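PDB 7CBS: LPXTG cell wall anchor domain-containing protein from Lactobacillus rhamnosus, which serves as the basal pilin of the sortase-assembled SpaCBA pilus, probably helping to anchor the fibre to the cell wall and contributing to adhesion. Local coordinates for residues V25-V29 with L124-Q128; V29-H34 with S166-P172; V61-G65 with T113-E118; T74-W78 with Q128-V134; Q92-D98 with N151-V155. All coordinates share one frame; numbering follows the deposited sequence.

Interactions 1, 2, 4 and 5 all reach one mixed sheet, whereas interaction 3 ties two loops together at the surface. Interactions 1 and 2 share Val29 and flank strand 28-34, the first pairing it antiparallel with strand 118-128 and the second parallel with strand 167-170; both are built mainly of backbone hydrogen bonds and both touch the second subunit. Interactions 4 and 5 instead lay helices 74-84 and 88-95 on neighbouring strands, where valines pack against the helices, with aromatic rings in interaction 4, and side chains bond mostly to backbone groups. Interaction 3, about 17 Å from the chain's centre, relies chiefly on polar contacts to the backbone of a turn.

Interaction 1: residues V25-V29 with L124-Q128; sequences VPTTV and LPLRQ. With MG (magnesium ion), chain I.
Thr28 and Val29 pair antiparallel with Pro125 and Leu124 where strand 28-34 begins, and most of the polar groups that meet here belong to the backbone. Val29 and Leu124 form the hydrogen-bonded pair: Val29 N reaches Leu124 O at 2.9 Å, and Leu124 N returns the bond to Val29 O over the same distance. The neighbouring pair, Thr28 with Pro125, is non-hydrogen-bonded, and there Thr28 CA brings a weaker CA-H...O contact to Leu124 O at 3.3 Å, a second approach to that carbonyl. Beyond the proline, Leu126 N donates to Thr27 O at 3.1 Å. The N-H points almost straight at the oxygen (176°), although the donor stands above the carbonyl plane of Thr27. Leu126 also supplies the apolar part of the contact, with CD1 4.1 Å from Pro26 CB and CD2 4.0 Å from Val29 CB.

The hydroxyl of Thr27 turns back to its own segment, OG1 donating to Val25 O. That of Thr28 is a metal ligand: with chi1 at 65°, OG1 sits between the backbone N and the carbonyl carbon and binds magnesium at 2.0 Å. Three waters, Asp123 OD1 and Asp123 OD1 of the second subunit complete the six ligands, so the ion bridges the two subunits.

Tyr135 OH bonds to Pro125 O, Gln161 NE2 to Leu126 O, and Leu126 is backbone-bonded to Ala133. Leu124 packs on Tyr135 and Phe137 of strand 131-141, the partner of strand 118-128 in the sheet, while Val29 and Leu126 lean on Met156.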
# COMPACT_ATOMS: atom_id res chain seq x y z
N VAL A 25 -0.41 11.80 -3.92
CA VAL A 25 -1.90 11.66 -3.95
C VAL A 25 -2.23 10.17 -3.92
O VAL A 25 -1.49 9.38 -4.53
CB VAL A 25 -2.50 12.34 -5.21
CG1 VAL A 25 -2.08 11.65 -6.50
CG2 VAL A 25 -4.00 12.45 -5.12
N PRO A 26 -3.31 9.71 -3.25
CA PRO A 26 -3.65 8.28 -3.23
C PRO A 26 -3.80 7.69 -4.65
O PRO A 26 -4.72 8.05 -5.32
CB PRO A 26 -4.99 8.22 -2.47
CG PRO A 26 -5.02 9.48 -1.63
CD PRO A 26 -4.23 10.51 -2.43
N THR A 27 -2.88 6.80 -5.05
CA THR A 27 -2.75 6.26 -6.43
C THR A 27 -2.95 4.74 -6.42
O THR A 27 -3.39 4.20 -7.44
CB THR A 27 -1.39 6.62 -7.05
OG1 THR A 27 -1.18 8.02 -6.84
CG2 THR A 27 -1.32 6.28 -8.52
N THR A 28 -2.60 4.05 -5.32
CA THR A 28 -2.62 2.57 -5.19
C THR A 28 -3.15 2.15 -3.82
O THR A 28 -3.12 2.96 -2.87
CB THR A 28 -1.22 1.96 -5.33
OG1 THR A 28 -0.46 2.44 -4.22
CG2 THR A 28 -0.54 2.29 -6.64
N VAL A 29 -3.59 0.89 -3.73
CA VAL A 29 -4.02 0.23 -2.46
C VAL A 29 -3.43 -1.18 -2.41
O VAL A 29 -3.12 -1.75 -3.49
CB VAL A 29 -5.56 0.22 -2.34
CG1 VAL A 29 -6.20 -0.89 -3.16
CG2 VAL A 29 -6.01 0.13 -0.89
N LEU A 124 -1.95 -2.26 -6.11
CA LEU A 124 -3.06 -2.31 -7.10
C LEU A 124 -3.51 -0.88 -7.36
O LEU A 124 -3.90 -0.19 -6.42
CB LEU A 124 -4.22 -3.16 -6.55
CG LEU A 124 -4.01 -4.68 -6.61
CD1 LEU A 124 -5.21 -5.41 -6.03
CD2 LEU A 124 -3.77 -5.14 -8.04
N PRO A 125 -3.42 -0.37 -8.61
CA PRO A 125 -3.96 0.95 -8.96
C PRO A 125 -5.44 1.16 -8.57
O PRO A 125 -6.23 0.26 -8.76
CB PRO A 125 -3.81 1.00 -10.49
CG PRO A 125 -2.57 0.14 -10.73
CD PRO A 125 -2.73 -1.00 -9.74
N LEU A 126 -5.75 2.35 -8.05
CA LEU A 126 -7.13 2.77 -7.70
C LEU A 126 -7.90 3.10 -8.99
O LEU A 126 -9.14 2.97 -8.97
CB LEU A 126 -7.07 3.98 -6.77
CG LEU A 126 -6.64 3.68 -5.33
CD1 LEU A 126 -6.42 5.00 -4.56
CD2 LEU A 126 -7.67 2.76 -4.65
N ARG A 127 -7.19 3.50 -10.05
CA ARG A 127 -7.78 3.91 -11.35
C ARG A 127 -7.12 3.14 -12.49
O ARG A 127 -5.89 2.93 -12.43
CB ARG A 127 -7.61 5.42 -11.56
N GLN A 128 -7.91 2.73 -13.49
CA GLN A 128 -7.43 2.17 -14.78
C GLN A 128 -7.91 3.10 -15.90
O GLN A 128 -9.03 2.90 -16.40
CB GLN A 128 -7.91 0.72 -14.97
CG GLN A 128 -7.43 -0.23 -13.88
CD GLN A 128 -5.99 -0.65 -14.00
OE1 GLN A 128 -5.24 -0.20 -14.86
NE2 GLN A 128 -5.57 -1.52 -13.09
MG MG I . 0.81 1.40 -3.12
O HOH W 1 0.10 2.85 -1.73
O HOH W 2 -0.65 0.32 -2.05
O HOH W 3 1.88 1.14 -1.28

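Interaction 2: residues V29-H34 with S166-P172; sequences VDVVLH and SRIDLFP
Strand 29-34 runs parallel to strand 167-170, their axes 4.6 Å apart at closest approach and inclined by 18°, with Asp30, Val31, Val32 and Leu33 opposite Arg167, Ile168, Asp169 and Leu170. Five backbone bonds zigzag between them, from Asp30 N to Ser166 O at one end to His34 N to Leu170 O at the other. On the face bearing Val31 and Leu33, Val31 CG1 meets Leu170 CD1 at 3.5 Å, and Leu33 packs on the proline ring, its CG 3.8 Å from Pro172 CG.

The other face is more polar. His34 NE2 donates to Asp169 OD1 at 2.7 Å, on the anti side of the carboxylate, whose plane stands 56° from the imidazole. Phe171 lies alongside His34 and covers one ring face, CE1 reaching CG of His34 at 3.4 Å, with the two rings oblique. Val32 CG2 rests on a face of the Arg167 guanidinium, 3.5 Å from NE. That NE and Asp30 OD2 each bond to Ser166 OG of the second subunit.

Strand 118-128 borders strand 29-34 on its other edge, and Phe137 of strand 131-141 packs on Val31, Leu33 and Leu170.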
# COMPACT_ATOMS: atom_id res chain seq x y z
N VAL A 29 -3.59 0.89 -3.73
CA VAL A 29 -4.02 0.23 -2.46
C VAL A 29 -3.43 -1.18 -2.41
O VAL A 29 -3.12 -1.75 -3.49
CB VAL A 29 -5.56 0.22 -2.34
CG1 VAL A 29 -6.20 -0.89 -3.16
CG2 VAL A 29 -6.01 0.13 -0.89
N ASP A 30 -3.27 -1.73 -1.21
CA ASP A 30 -2.85 -3.13 -0.97
C ASP A 30 -4.11 -3.96 -0.69
O ASP A 30 -4.96 -3.49 0.07
CB ASP A 30 -1.85 -3.23 0.19
CG ASP A 30 -0.57 -2.45 -0.07
OD1 ASP A 30 -0.30 -2.16 -1.24
OD2 ASP A 30 0.14 -2.14 0.91
N VAL A 31 -4.21 -5.14 -1.31
CA VAL A 31 -5.32 -6.11 -1.09
C VAL A 31 -4.70 -7.42 -0.59
O VAL A 31 -3.89 -8.02 -1.32
CB VAL A 31 -6.14 -6.36 -2.37
CG1 VAL A 31 -7.13 -7.50 -2.18
CG2 VAL A 31 -6.85 -5.09 -2.83
N VAL A 32 -5.08 -7.82 0.63
CA VAL A 32 -4.71 -9.14 1.23
C VAL A 32 -5.98 -10.00 1.26
O VAL A 32 -6.96 -9.59 1.92
CB VAL A 32 -4.09 -8.96 2.63
CG1 VAL A 32 -3.41 -10.23 3.12
CG2 VAL A 32 -3.10 -7.80 2.65
N LEU A 33 -5.98 -11.11 0.52
CA LEU A 33 -7.04 -12.15 0.57
C LEU A 33 -6.66 -13.18 1.64
O LEU A 33 -5.52 -13.67 1.59
CB LEU A 33 -7.18 -12.81 -0.80
CG LEU A 33 -8.51 -13.52 -1.02
CD1 LEU A 33 -8.86 -13.58 -2.49
CD2 LEU A 33 -8.48 -14.91 -0.39
N HIS A 34 -7.59 -13.49 2.54
CA HIS A 34 -7.43 -14.49 3.64
C HIS A 34 -8.21 -15.76 3.30
O HIS A 34 -9.46 -15.70 3.29
CB HIS A 34 -7.88 -13.91 4.98
CG HIS A 34 -7.17 -12.67 5.39
ND1 HIS A 34 -6.40 -12.60 6.54
CD2 HIS A 34 -7.14 -11.43 4.85
CE1 HIS A 34 -5.92 -11.38 6.67
NE2 HIS A 34 -6.35 -10.64 5.64
N SER A 166 -5.33 2.07 3.34
CA SER A 166 -4.05 1.63 2.73
C SER A 166 -4.12 0.14 2.38
O SER A 166 -3.39 -0.26 1.46
CB SER A 166 -2.88 1.94 3.62
OG SER A 166 -2.53 3.31 3.51
N ARG A 167 -4.97 -0.62 3.08
CA ARG A 167 -5.13 -2.09 2.89
C ARG A 167 -6.61 -2.46 2.91
O ARG A 167 -7.35 -1.94 3.77
CB ARG A 167 -4.38 -2.85 3.99
CG ARG A 167 -4.46 -4.36 3.85
CD ARG A 167 -3.54 -5.09 4.80
NE ARG A 167 -2.13 -4.94 4.46
CZ ARG A 167 -1.14 -5.64 4.99
NH1 ARG A 167 -1.39 -6.57 5.90
NH2 ARG A 167 0.10 -5.43 4.60
N ILE A 168 -7.03 -3.33 1.98
CA ILE A 168 -8.36 -4.01 1.96
C ILE A 168 -8.15 -5.47 2.34
O ILE A 168 -7.35 -6.14 1.66
CB ILE A 168 -9.05 -3.88 0.58
CG1 ILE A 168 -9.29 -2.43 0.19
CG2 ILE A 168 -10.34 -4.69 0.55
CD1 ILE A 168 -9.57 -2.23 -1.28
N ASP A 169 -8.86 -5.95 3.37
CA ASP A 169 -8.78 -7.35 3.87
C ASP A 169 -10.02 -8.12 3.40
O ASP A 169 -11.11 -7.85 3.93
CB ASP A 169 -8.62 -7.38 5.39
CG ASP A 169 -7.21 -7.04 5.84
OD1 ASP A 169 -6.34 -7.91 5.68
OD2 ASP A 169 -7.00 -5.91 6.31
N LEU A 170 -9.84 -9.06 2.46
CA LEU A 170 -10.92 -9.87 1.85
C LEU A 170 -10.96 -11.26 2.49
O LEU A 170 -9.88 -11.85 2.67
CB LEU A 170 -10.68 -9.97 0.34
CG LEU A 170 -10.78 -8.65 -0.43
CD1 LEU A 170 -10.31 -8.85 -1.86
CD2 LEU A 170 -12.20 -8.09 -0.39
N PHE A 171 -12.16 -11.75 2.81
CA PHE A 171 -12.44 -13.08 3.42
C PHE A 171 -13.44 -13.83 2.55
O PHE A 171 -14.62 -13.91 2.90
CB PHE A 171 -12.94 -12.90 4.85
CG PHE A 171 -11.94 -12.30 5.80
CD1 PHE A 171 -10.97 -13.09 6.41
CD2 PHE A 171 -11.97 -10.94 6.10
CE1 PHE A 171 -10.05 -12.53 7.28
CE2 PHE A 171 -11.04 -10.39 6.98
CZ PHE A 171 -10.10 -11.19 7.58
N PRO A 172 -13.02 -14.40 1.40
CA PRO A 172 -13.95 -15.10 0.50
C PRO A 172 -14.60 -16.34 1.13
O PRO A 172 -13.92 -17.05 1.84
CB PRO A 172 -13.08 -15.50 -0.71
CG PRO A 172 -11.66 -15.48 -0.17
CD PRO A 172 -11.64 -14.41 0.90

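Interaction 3: residues V61-G65 with T113-E118; sequences VPLNG and TAGQGE
Two surface loops of the pilin domain meet here: residues 61-65, leading into strand 67-72, and the tight turn 113-118 that carries the chain from strand 107-112 to strand 118-128. Ala114 and Glu118 close the turn with a reciprocal pair of backbone hydrogen bonds, and Asn64 inserts its amide beside the residues between them. Asn64 ND2 donates to Gly115 O at 3.0 Å; the oxygen lies in the amide plane, whereas the donor stands above the plane of the Gly115 carbonyl. On the other branch, Asn64 OD1 receives a weak bond from Gly117 N, also 3.0 Å long but bent to 128° at the hydrogen. With CG anti to the carbonyl carbon of Asn64 (chi1 -61°), the amide reaches both groups of the turn.

At the base of the turn, Gly65 N donates to Thr113 O at 2.7 Å. The hydroxyl of Thr113 lies 2.9 Å from Leu63 O and is also hydrogen-bonded to Val66 N, so it stands between Leu63 and Val66. Pro62 packs on the backbone, CB 3.3 Å from Gly117 N. The chains come close here, Pro62 CA to Gly117 CA 4.3 Å, which the bare Gly117, at positive phi, permits. Lys35 adds backbone bonds to Leu63 and to Gly117, placing the end of strand 28-34 beside both loops.

Because one amide branch donates and the other accepts, the orientation of the Asn64 side chain is probably set by the turn, chiefly through ND2, and the two loops are joined by directional polar bonds more than by hydrophobic burial.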
# COMPACT_ATOMS: atom_id res chain seq x y z
N VAL A 61 -8.61 -21.36 10.82
CA VAL A 61 -7.59 -22.31 10.27
C VAL A 61 -7.04 -21.74 8.97
O VAL A 61 -7.70 -21.80 7.94
CB VAL A 61 -8.19 -23.72 10.06
CG1 VAL A 61 -7.11 -24.75 9.79
CG2 VAL A 61 -9.08 -24.16 11.21
N PRO A 62 -5.77 -21.24 8.94
CA PRO A 62 -5.18 -20.71 7.71
C PRO A 62 -4.79 -21.81 6.71
O PRO A 62 -4.32 -22.86 7.14
CB PRO A 62 -3.93 -19.97 8.22
CG PRO A 62 -3.53 -20.74 9.46
CD PRO A 62 -4.84 -21.18 10.08
N LEU A 63 -5.00 -21.55 5.41
CA LEU A 63 -4.73 -22.49 4.29
C LEU A 63 -3.69 -21.87 3.36
O LEU A 63 -4.07 -21.04 2.51
CB LEU A 63 -6.05 -22.79 3.57
CG LEU A 63 -6.78 -24.05 4.02
CD1 LEU A 63 -7.14 -24.00 5.50
CD2 LEU A 63 -8.03 -24.28 3.18
N ASN A 64 -2.42 -22.26 3.53
CA ASN A 64 -1.25 -21.75 2.76
C ASN A 64 -1.02 -22.67 1.55
O ASN A 64 -1.33 -23.87 1.65
CB ASN A 64 -0.01 -21.65 3.65
CG ASN A 64 -0.19 -20.69 4.80
OD1 ASN A 64 -0.82 -19.64 4.65
ND2 ASN A 64 0.34 -21.03 5.96
N GLY A 65 -0.50 -22.10 0.46
CA GLY A 65 -0.19 -22.83 -0.79
C GLY A 65 -1.33 -22.78 -1.79
O GLY A 65 -1.33 -23.62 -2.71
N THR A 113 -0.95 -18.23 -1.06
CA THR A 113 -1.27 -17.97 0.37
C THR A 113 -0.09 -18.43 1.23
O THR A 113 0.36 -19.58 1.04
CB THR A 113 -2.57 -18.65 0.81
OG1 THR A 113 -2.61 -19.97 0.28
CG2 THR A 113 -3.80 -17.89 0.37
N ALA A 114 0.39 -17.57 2.14
CA ALA A 114 1.47 -17.86 3.12
C ALA A 114 1.12 -17.20 4.47
O ALA A 114 0.12 -16.47 4.53
CB ALA A 114 2.79 -17.37 2.59
N GLY A 115 1.93 -17.48 5.50
CA GLY A 115 1.73 -16.98 6.88
C GLY A 115 0.40 -17.43 7.45
O GLY A 115 0.25 -18.64 7.72
N GLN A 116 -0.54 -16.49 7.61
CA GLN A 116 -1.91 -16.72 8.15
C GLN A 116 -2.91 -16.82 7.00
O GLN A 116 -3.88 -16.05 6.99
CB GLN A 116 -2.29 -15.57 9.10
CG GLN A 116 -1.34 -15.42 10.28
CD GLN A 116 -1.27 -16.67 11.12
OE1 GLN A 116 -2.29 -17.26 11.48
NE2 GLN A 116 -0.05 -17.09 11.45
N GLY A 117 -2.66 -17.75 6.06
CA GLY A 117 -3.50 -17.97 4.86
C GLY A 117 -3.69 -16.69 4.06
O GLY A 117 -4.80 -16.51 3.52
N GLU A 118 -2.66 -15.85 3.98
CA GLU A 118 -2.70 -14.49 3.37
C GLU A 118 -2.11 -14.54 1.96
O GLU A 118 -1.00 -15.10 1.80
CB GLU A 118 -1.90 -13.50 4.21
CG GLU A 118 -2.68 -12.88 5.35
CD GLU A 118 -1.80 -12.18 6.38
OE1 GLU A 118 -0.84 -12.82 6.84
OE2 GLU A 118 -2.08 -11.01 6.72

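Interaction 4: residues T74-W78 with Q128-V134; sequences TADFW and QGQHAAV
Trp78 and Thr74, one turn apart on helix 74-84, each take hold of the backbone of residues 128-134. Trp78 NE1 donates to Ala132 O at 3.0 Å, nearly straight at 170°, and the oxygen lies exactly in the indole plane while the nitrogen lies in the carbonyl plane. Thr74 OG1 accepts from Val134 N at 3.1 Å. Its CG2, anti to the backbone N, lies 3.4 Å from Ala132 O, so both branches of the threonine touch the backbone.

Between these polar grips Val134 faces the helix. Its CG1 stands over one face of the Phe77 ring, 4.0 Å from the centroid in a CH-pi contact, and its CG2 touches Phe77 CD2 at 3.6 Å. The same CG2 also reaches Trp78 CZ2 at 4.0 Å, which wedges the valine against both aromatic side chains. Phe77 in turn holds the tryptophan in place, its CD2 lying 3.6 Å above the indole plane.

Farther out, Asp72 OD1 is hydrogen-bonded to Thr74 OG1, giving that hydroxyl a second partner, which probably helps to orient it. Val73 bonds through its backbone to Val134. Ile88, Ala91, Gln92 and Leu95 of helix 88-95 also pack on Phe77, as do Val153 and Val155 of strand 152-155.

Gln128 N bonds to His131 O across Gly129 and Gln130, whose backbone angles fit a type II' turn. The arrangement is thus a helix start docked on the turn end of a beta-hairpin, strands 118-128 and 131-141, in helix-on-sheet packing.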
# COMPACT_ATOMS: atom_id res chain seq x y z
N THR A 74 -12.16 -3.56 -15.14
CA THR A 74 -12.66 -2.16 -15.05
C THR A 74 -13.60 -1.82 -16.22
O THR A 74 -14.72 -1.35 -15.95
CB THR A 74 -11.51 -1.15 -15.00
OG1 THR A 74 -10.67 -1.47 -13.89
CG2 THR A 74 -12.00 0.28 -14.86
N ALA A 75 -13.14 -2.04 -17.46
CA ALA A 75 -13.85 -1.65 -18.70
C ALA A 75 -15.14 -2.47 -18.84
O ALA A 75 -16.19 -1.85 -19.12
CB ALA A 75 -12.96 -1.84 -19.91
N ASP A 76 -15.06 -3.79 -18.69
CA ASP A 76 -16.22 -4.72 -18.76
C ASP A 76 -17.21 -4.37 -17.65
O ASP A 76 -18.42 -4.36 -17.92
CB ASP A 76 -15.79 -6.19 -18.69
CG ASP A 76 -15.08 -6.68 -19.94
OD1 ASP A 76 -15.28 -6.07 -21.01
OD2 ASP A 76 -14.31 -7.66 -19.84
N PHE A 77 -16.71 -4.09 -16.44
CA PHE A 77 -17.54 -3.79 -15.25
C PHE A 77 -18.42 -2.56 -15.52
O PHE A 77 -19.64 -2.67 -15.36
CB PHE A 77 -16.70 -3.59 -13.98
CG PHE A 77 -17.53 -3.39 -12.74
CD1 PHE A 77 -18.04 -4.48 -12.05
CD2 PHE A 77 -17.86 -2.12 -12.29
CE1 PHE A 77 -18.83 -4.31 -10.92
CE2 PHE A 77 -18.65 -1.95 -11.17
CZ PHE A 77 -19.13 -3.04 -10.48
N TRP A 78 -17.82 -1.43 -15.93
CA TRP A 78 -18.54 -0.14 -16.12
C TRP A 78 -19.44 -0.21 -17.36
O TRP A 78 -20.45 0.51 -17.39
CB TRP A 78 -17.58 1.04 -16.19
CG TRP A 78 -16.85 1.27 -14.91
CD1 TRP A 78 -15.50 1.34 -14.72
CD2 TRP A 78 -17.44 1.40 -13.61
NE1 TRP A 78 -15.21 1.53 -13.40
CE2 TRP A 78 -16.38 1.57 -12.69
CE3 TRP A 78 -18.76 1.41 -13.13
CZ2 TRP A 78 -16.61 1.74 -11.33
CZ3 TRP A 78 -18.98 1.58 -11.78
CH2 TRP A 78 -17.91 1.74 -10.89
N GLN A 128 -7.91 2.73 -13.49
CA GLN A 128 -7.43 2.17 -14.78
C GLN A 128 -7.91 3.10 -15.90
O GLN A 128 -9.03 2.90 -16.40
CB GLN A 128 -7.91 0.72 -14.97
CG GLN A 128 -7.43 -0.23 -13.88
CD GLN A 128 -5.99 -0.65 -14.00
OE1 GLN A 128 -5.24 -0.20 -14.86
NE2 GLN A 128 -5.57 -1.52 -13.09
N GLY A 129 -7.09 4.09 -16.25
CA GLY A 129 -7.48 5.23 -17.10
C GLY A 129 -8.07 6.34 -16.25
O GLY A 129 -7.43 6.71 -15.25
N GLN A 130 -9.25 6.84 -16.62
CA GLN A 130 -9.98 7.91 -15.88
C GLN A 130 -10.95 7.27 -14.87
O GLN A 130 -11.52 8.03 -14.05
CB GLN A 130 -10.75 8.81 -16.85
N HIS A 131 -11.13 5.95 -14.92
CA HIS A 131 -12.20 5.20 -14.20
C HIS A 131 -11.63 4.59 -12.92
O HIS A 131 -10.46 4.14 -12.94
CB HIS A 131 -12.80 4.11 -15.10
CG HIS A 131 -13.37 4.62 -16.38
ND1 HIS A 131 -13.37 3.88 -17.54
CD2 HIS A 131 -13.95 5.80 -16.68
CE1 HIS A 131 -13.91 4.59 -18.51
NE2 HIS A 131 -14.28 5.77 -18.01
N ALA A 132 -12.43 4.57 -11.85
CA ALA A 132 -12.21 3.77 -10.63
C ALA A 132 -11.90 2.33 -11.06
O ALA A 132 -12.61 1.83 -11.94
CB ALA A 132 -13.43 3.82 -9.74
N ALA A 133 -10.85 1.72 -10.50
CA ALA A 133 -10.42 0.35 -10.88
C ALA A 133 -11.42 -0.66 -10.31
O ALA A 133 -12.06 -0.35 -9.28
CB ALA A 133 -9.02 0.10 -10.38
N VAL A 134 -11.58 -1.80 -10.99
CA VAL A 134 -12.39 -2.96 -10.51
C VAL A 134 -11.59 -4.23 -10.80
O VAL A 134 -11.11 -4.38 -11.94
CB VAL A 134 -13.78 -3.01 -11.16
CG1 VAL A 134 -14.61 -4.18 -10.63
CG2 VAL A 134 -14.54 -1.70 -10.96

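Interaction 5: residues Q92-D98 with N151-V155; sequences QTTLSQD and NLVVV
Residues 92-98, on and after helix 88-95, lie over strand 152-155, with CA of Gln92 5.4 Å from CA of Val153 and CA of Ser96 5.1 Å from CA of Asn151. This is helix-on-sheet packing, in which the chain leaving the helix follows the strand back toward its start. Val153 points at the helix and fills the middle of the contact. Its CG2 meets Leu95 CB at 3.6 Å and Ser96 OG at 3.3 Å, while CG1, anti to the backbone N at chi1 171°, lies against the aliphatic part of Gln92.

Ser96 OG uses its hydrogen within its own segment, donating to Gln92 O. Gln92 itself reaches to the strand backbone: its chain runs out extended beyond CG, and NE2 donates to Val153 O at 2.8 Å, tilted modestly from the carbonyl plane. The Val153 side chain is thus packed by the helix, while its carbonyl, on the edge away from strand 131-141, is bonded by Gln92.

Around them, Phe77 of helix 74-84 packs on Gln92, Leu95 and Val155, and Val134 of strand 131-141 touches Val153. Strand 131-141 is also the backbone partner of strand 152-155, through Phe137 and Tyr135.

At the start of the strand the Asn151 amide binds two acceptors through a single nitrogen, both nearly in its plane: ND2 donates to Ser96 O at 2.7 Å and to Asp98 OD1 at 2.9 Å.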
# COMPACT_ATOMS: atom_id res chain seq x y z
N GLN A 92 -21.32 -7.05 -10.19
CA GLN A 92 -20.35 -7.79 -9.33
C GLN A 92 -20.62 -9.29 -9.44
O GLN A 92 -19.65 -10.05 -9.55
CB GLN A 92 -20.46 -7.33 -7.87
CG GLN A 92 -19.74 -6.03 -7.58
CD GLN A 92 -19.78 -5.69 -6.12
OE1 GLN A 92 -20.83 -5.37 -5.56
NE2 GLN A 92 -18.62 -5.75 -5.47
N THR A 93 -21.90 -9.69 -9.40
CA THR A 93 -22.36 -11.10 -9.45
C THR A 93 -22.11 -11.69 -10.85
O THR A 93 -21.69 -12.85 -10.92
CB THR A 93 -23.83 -11.22 -9.06
OG1 THR A 93 -23.94 -10.81 -7.69
CG2 THR A 93 -24.39 -12.62 -9.22
N THR A 94 -22.36 -10.91 -11.90
CA THR A 94 -22.19 -11.33 -13.32
C THR A 94 -20.70 -11.60 -13.60
O THR A 94 -20.40 -12.65 -14.21
CB THR A 94 -22.79 -10.29 -14.28
OG1 THR A 94 -24.20 -10.25 -14.07
CG2 THR A 94 -22.51 -10.59 -15.74
N LEU A 95 -19.82 -10.70 -13.17
CA LEU A 95 -18.35 -10.80 -13.41
C LEU A 95 -17.71 -11.80 -12.43
O LEU A 95 -16.53 -12.14 -12.65
CB LEU A 95 -17.70 -9.42 -13.26
CG LEU A 95 -17.84 -8.47 -14.45
CD1 LEU A 95 -16.88 -7.31 -14.30
CD2 LEU A 95 -17.60 -9.19 -15.77
N SER A 96 -18.44 -12.23 -11.40
CA SER A 96 -17.99 -13.25 -10.40
C SER A 96 -18.30 -14.66 -10.91
O SER A 96 -17.82 -15.62 -10.28
CB SER A 96 -18.63 -13.01 -9.05
OG SER A 96 -18.06 -11.88 -8.41
N GLN A 97 -19.07 -14.80 -12.00
CA GLN A 97 -19.49 -16.11 -12.57
C GLN A 97 -18.28 -16.79 -13.23
O GLN A 97 -17.38 -16.07 -13.70
CB GLN A 97 -20.62 -15.93 -13.58
CG GLN A 97 -21.89 -15.31 -12.99
CD GLN A 97 -22.35 -16.01 -11.74
OE1 GLN A 97 -21.89 -15.73 -10.64
NE2 GLN A 97 -23.29 -16.93 -11.91
N ASP A 98 -18.29 -18.12 -13.28
CA ASP A 98 -17.24 -18.95 -13.94
C ASP A 98 -17.42 -18.88 -15.46
O ASP A 98 -16.49 -19.28 -16.18
CB ASP A 98 -17.27 -20.39 -13.43
CG ASP A 98 -16.54 -20.60 -12.11
OD1 ASP A 98 -16.01 -19.61 -11.57
OD2 ASP A 98 -16.49 -21.75 -11.64
N ASN A 151 -15.29 -16.51 -6.42
CA ASN A 151 -14.64 -15.35 -7.10
C ASN A 151 -15.18 -14.07 -6.46
O ASN A 151 -16.36 -14.05 -6.07
CB ASN A 151 -14.88 -15.35 -8.61
CG ASN A 151 -14.63 -16.70 -9.26
OD1 ASN A 151 -13.62 -17.34 -9.01
ND2 ASN A 151 -15.55 -17.12 -10.12
N LEU A 152 -14.34 -13.03 -6.33
CA LEU A 152 -14.69 -11.73 -5.71
C LEU A 152 -14.37 -10.60 -6.70
O LEU A 152 -13.22 -10.53 -7.16
CB LEU A 152 -13.90 -11.53 -4.42
CG LEU A 152 -14.35 -12.34 -3.20
CD1 LEU A 152 -13.33 -12.18 -2.08
CD2 LEU A 152 -15.74 -11.91 -2.73
N VAL A 153 -15.38 -9.79 -7.03
CA VAL A 153 -15.23 -8.55 -7.85
C VAL A 153 -15.25 -7.36 -6.89
O VAL A 153 -16.30 -7.12 -6.27
CB VAL A 153 -16.32 -8.44 -8.92
CG1 VAL A 153 -16.29 -7.09 -9.61
CG2 VAL A 153 -16.21 -9.56 -9.96
N VAL A 154 -14.12 -6.66 -6.77
CA VAL A 154 -13.91 -5.53 -5.82
C VAL A 154 -13.85 -4.23 -6.61
O VAL A 154 -13.05 -4.15 -7.57
CB VAL A 154 -12.63 -5.73 -4.98
CG1 VAL A 154 -12.46 -4.64 -3.93
CG2 VAL A 154 -12.59 -7.11 -4.35
N VAL A 155 -14.66 -3.24 -6.21
CA VAL A 155 -14.72 -1.89 -6.83
C VAL A 155 -13.93 -0.92 -5.95
O VAL A 155 -14.15 -0.91 -4.72
CB VAL A 155 -16.18 -1.43 -7.01
CG1 VAL A 155 -16.26 -0.08 -7.70
CG2 VAL A 155 -17.01 -2.47 -7.77